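Local coordinates for protein probable fumarate reductase Ifc3 (Shewanella frigidimarina, PDB 1QO8) that reduces fumarate to succinate with a bound FAD and four covalently held c-type hemes, and may take part in electron transport to ferric iron, at residues K458-S461 with D462-Y466; A555-N558 with A559-A563. All coordinates share one frame; numbering follows the deposited sequence.

Interaction 1 of 2, residues K458-S461 with D462-Y466; sequences KTVS and DYNGY
K458 and D462 sit one turn apart on helix 453-469, and the amides of D462, Y463, N464 and G465 each donate to the carbonyl four residues back, from K458 to S461, in an unbroken alpha-helical ladder whose bonds lie between 157° and 167° at the hydrogen. On the outer side of this turn K458 runs extended, its CG anti to the backbone N (chi1 173°), until a bend at the last torsion brings the ammonium back to the aspartate. K458 NZ lies 3.6 Å from D462 OD1 and almost as near OD2, a long salt bridge that addresses the whole carboxylate, while K458 CE packs 3.6 Å from D462 OD2. The carboxylate has a second partner: a water donates to D462 OD1 over 2.6 Å and is also hydrogen-bonded to S461 OG at 2.7 Å, tying neighbouring residues together through solvent. Were D462 replaced by an alanine, K458 would probably lose its charge partner in this turn, and the water would keep only S461 OG of its two side-chain contacts here.

V460 and N464 lie side by side pointing the same way, with V460 CG1 3.4 Å from N464 ND2, while N464 OD1 accepts from the backbone N of M484. T459 OG1 bonds to D455 O, in its own helix, and to G387 O, two acceptors for one hydroxyl hydrogen. This is an i to i+4 lysine-aspartate pair on the exposed side of a surface helix, away from the annotated sites; the other side packs on strand 381-383 through T459 and Y463. Taken together, the loose ion pair and shared water suggest a modest, solvent-tempered attraction on the outer surface, whereas the bonds from T459 to G387 and from N464 to M484 tie the helix to neighbouring chain.

Interaction 2 of 2, residues A555-N558 with A559-A563; sequences AGDN and AAKHA
With CG anti to the backbone N (chi1 -175°), the end of D557 comes near K561, and the lysine answers with a chain bent at chi3 (56°), which folds its end back over the preceding turn. The two side chains cross at a slant. K561 NZ stops 3.7 Å from D557 OD2, a long salt bridge, and the lysine CD lies equally far from that oxygen, so the carboxylate meets the aliphatic chain as well as the charge. Beneath the pair, the amide N of K561 donates to D557 O at 3.1 Å in a nearly straight bond (169°).

The rest of the turn is held by backbone. A559 N bonds to A555 O at 2.8 Å, A560 N to G556 O at 3.0 Å, with a weak additional bond to D557 O, and H562 N to N558 O, also at 3.0 Å. Small side chains face the protein: A559 CB lies 3.1 Å from A555 O and touches V305 and F525, while A560 rests on A140 and A143 of helix 131-143. N558 turns its ND2 back to I554 O within the same helix. H562 uses both ring nitrogens, ND1 to S303 OG and NE2 to D522 OD1, which should fix its ring rotation; S303 OG also bonds to A559 O.

An alanine-rich face against strands and a neighbouring helix, with an i to i+4 ion pair on the more exposed flank, fits a C-terminal helix packed closely on the parallel sheet of a Rossmann-type FAD-binding domain.

Interaction 1 and interaction 2 lie on opposite sides of the chain's centre, their own centres 63 Å apart and their nearest atoms about 48 Å apart, so neither touches the other. Interaction 1 comes first along the chain, on helix 453-469 beside strand 381-383 of the seven-stranded mixed sheet and far from the annotated sites. Interaction 2 follows on helix 543-563, against strands 303-306 and 524-526 of the parallel sheet, with A555 about 10 Å from the FAD, measured from its side chain. The two helices thus serve structurally separate parts of the flavoprotein region, and of the two contacts only interaction 2 lies near the FAD-binding part.

Interaction 1 of 2, residues K458-S461 with D462-Y466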
# COMPACT_ATOMS: atom_id res chain seq x y z
N LYS A 458 -13.11 10.93 -42.53
CA LYS A 458 -13.26 9.51 -42.83
C LYS A 458 -14.04 8.79 -41.75
O LYS A 458 -14.80 7.85 -41.98
CB LYS A 458 -11.86 8.91 -43.04
CG LYS A 458 -11.98 7.39 -43.19
CD LYS A 458 -10.68 6.63 -43.34
CE LYS A 458 -10.91 5.17 -43.77
NZ LYS A 458 -11.90 5.10 -44.93
N THR A 459 -13.77 9.15 -40.47
CA THR A 459 -14.54 8.52 -39.40
C THR A 459 -16.05 8.77 -39.54
O THR A 459 -16.80 7.84 -39.32
CB THR A 459 -14.08 9.05 -38.01
OG1 THR A 459 -12.73 8.57 -37.92
CG2 THR A 459 -15.00 8.54 -36.93
N VAL A 460 -16.45 10.00 -39.74
CA VAL A 460 -17.83 10.34 -39.97
C VAL A 460 -18.47 9.66 -41.18
O VAL A 460 -19.61 9.15 -40.99
CB VAL A 460 -17.92 11.87 -40.10
CG1 VAL A 460 -19.38 12.23 -40.38
CG2 VAL A 460 -17.50 12.55 -38.79
N SER A 461 -17.83 9.58 -42.35
CA SER A 461 -18.51 8.72 -43.40
C SER A 461 -18.46 7.26 -43.08
O SER A 461 -19.49 6.55 -43.21
CB SER A 461 -17.98 9.02 -44.81
OG SER A 461 -16.81 8.30 -45.11
N ASP A 462 -17.35 6.71 -42.54
CA ASP A 462 -17.47 5.28 -42.17
C ASP A 462 -18.60 5.16 -41.19
O ASP A 462 -19.37 4.23 -41.31
CB ASP A 462 -16.21 4.77 -41.47
CG ASP A 462 -15.02 4.63 -42.41
OD1 ASP A 462 -15.28 4.79 -43.64
OD2 ASP A 462 -13.91 4.37 -41.91
N TYR A 463 -18.56 5.99 -40.07
CA TYR A 463 -19.56 5.62 -39.05
C TYR A 463 -20.98 5.87 -39.61
O TYR A 463 -21.87 5.15 -39.19
CB TYR A 463 -19.36 6.51 -37.80
CG TYR A 463 -20.25 6.09 -36.66
CD1 TYR A 463 -19.87 5.09 -35.80
CD2 TYR A 463 -21.43 6.71 -36.43
CE1 TYR A 463 -20.63 4.62 -34.74
CE2 TYR A 463 -22.25 6.32 -35.34
CZ TYR A 463 -21.85 5.30 -34.57
OH TYR A 463 -22.66 4.98 -33.50
N ASN A 464 -21.25 6.92 -40.37
CA ASN A 464 -22.59 7.08 -40.95
C ASN A 464 -23.01 5.86 -41.81
O ASN A 464 -24.16 5.41 -41.75
CB ASN A 464 -22.67 8.36 -41.82
CG ASN A 464 -22.54 9.61 -40.92
OD1 ASN A 464 -22.74 9.52 -39.69
ND2 ASN A 464 -22.19 10.77 -41.49
N GLY A 465 -22.04 5.22 -42.49
CA GLY A 465 -22.32 3.99 -43.24
C GLY A 465 -22.58 2.87 -42.25
O GLY A 465 -23.40 2.00 -42.56
N TYR A 466 -21.93 2.86 -41.06
CA TYR A 466 -22.27 1.84 -40.08
C TYR A 466 -23.66 2.13 -39.55
O TYR A 466 -24.32 1.17 -39.10
CB TYR A 466 -21.30 1.64 -38.91
CG TYR A 466 -19.84 1.52 -39.30
CD1 TYR A 466 -19.54 0.86 -40.52
CD2 TYR A 466 -18.79 2.03 -38.53
CE1 TYR A 466 -18.25 0.75 -40.96
CE2 TYR A 466 -17.48 1.93 -38.95
CZ TYR A 466 -17.23 1.26 -40.17
OH TYR A 466 -15.94 1.16 -40.63
O HOH W 1 -16.97 5.59 -45.44

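Interaction 2 of 2, residues A555-N558 with A559-A563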
# COMPACT_ATOMS: atom_id res chain seq x y z
N ALA A 555 -18.10 8.50 14.81
CA ALA A 555 -16.78 8.96 15.18
C ALA A 555 -16.82 10.10 16.20
O ALA A 555 -16.02 10.22 17.11
CB ALA A 555 -15.99 9.53 13.98
N GLY A 556 -17.73 11.06 15.93
CA GLY A 556 -17.95 12.25 16.75
C GLY A 556 -18.55 11.86 18.11
O GLY A 556 -18.05 12.36 19.11
N ASP A 557 -19.48 10.95 18.15
CA ASP A 557 -20.03 10.43 19.41
C ASP A 557 -19.00 9.65 20.21
O ASP A 557 -18.84 10.00 21.39
CB ASP A 557 -21.27 9.58 19.14
CG ASP A 557 -21.98 9.11 20.39
OD1 ASP A 557 -22.58 9.92 21.13
OD2 ASP A 557 -21.93 7.90 20.67
N ASN A 558 -18.24 8.72 19.67
CA ASN A 558 -17.15 8.08 20.43
C ASN A 558 -16.01 9.01 20.76
O ASN A 558 -15.41 8.94 21.84
CB ASN A 558 -16.62 6.85 19.72
CG ASN A 558 -17.72 5.81 19.60
OD1 ASN A 558 -18.01 5.17 20.60
ND2 ASN A 558 -18.38 5.61 18.49
N ALA A 559 -15.69 9.98 19.88
CA ALA A 559 -14.70 10.97 20.23
C ALA A 559 -15.10 11.72 21.51
O ALA A 559 -14.22 12.04 22.31
CB ALA A 559 -14.48 11.97 19.11
N ALA A 560 -16.37 12.08 21.64
CA ALA A 560 -16.84 12.93 22.73
C ALA A 560 -16.88 12.13 24.03
O ALA A 560 -16.40 12.60 25.06
CB ALA A 560 -18.20 13.55 22.48
N LYS A 561 -17.40 10.92 23.92
CA LYS A 561 -17.47 9.98 25.02
C LYS A 561 -16.08 9.73 25.60
O LYS A 561 -15.86 9.73 26.83
CB LYS A 561 -18.18 8.69 24.58
CG LYS A 561 -19.66 8.71 24.92
CD LYS A 561 -20.66 7.85 24.18
CE LYS A 561 -20.41 6.36 24.14
NZ LYS A 561 -21.50 5.57 23.48
N HIS A 562 -15.06 9.67 24.73
CA HIS A 562 -13.71 9.39 25.19
C HIS A 562 -13.10 10.62 25.83
O HIS A 562 -12.26 10.50 26.73
CB HIS A 562 -12.88 8.91 24.01
CG HIS A 562 -11.43 8.67 24.32
ND1 HIS A 562 -10.48 9.68 24.15
CD2 HIS A 562 -10.81 7.59 24.81
CE1 HIS A 562 -9.31 9.16 24.48
NE2 HIS A 562 -9.49 7.90 24.86
N ALA A 563 -13.49 11.81 25.37
CA ALA A 563 -13.00 13.04 25.96
C ALA A 563 -13.61 13.36 27.32
O ALA A 563 -12.95 13.88 28.19
CB ALA A 563 -13.27 14.25 25.07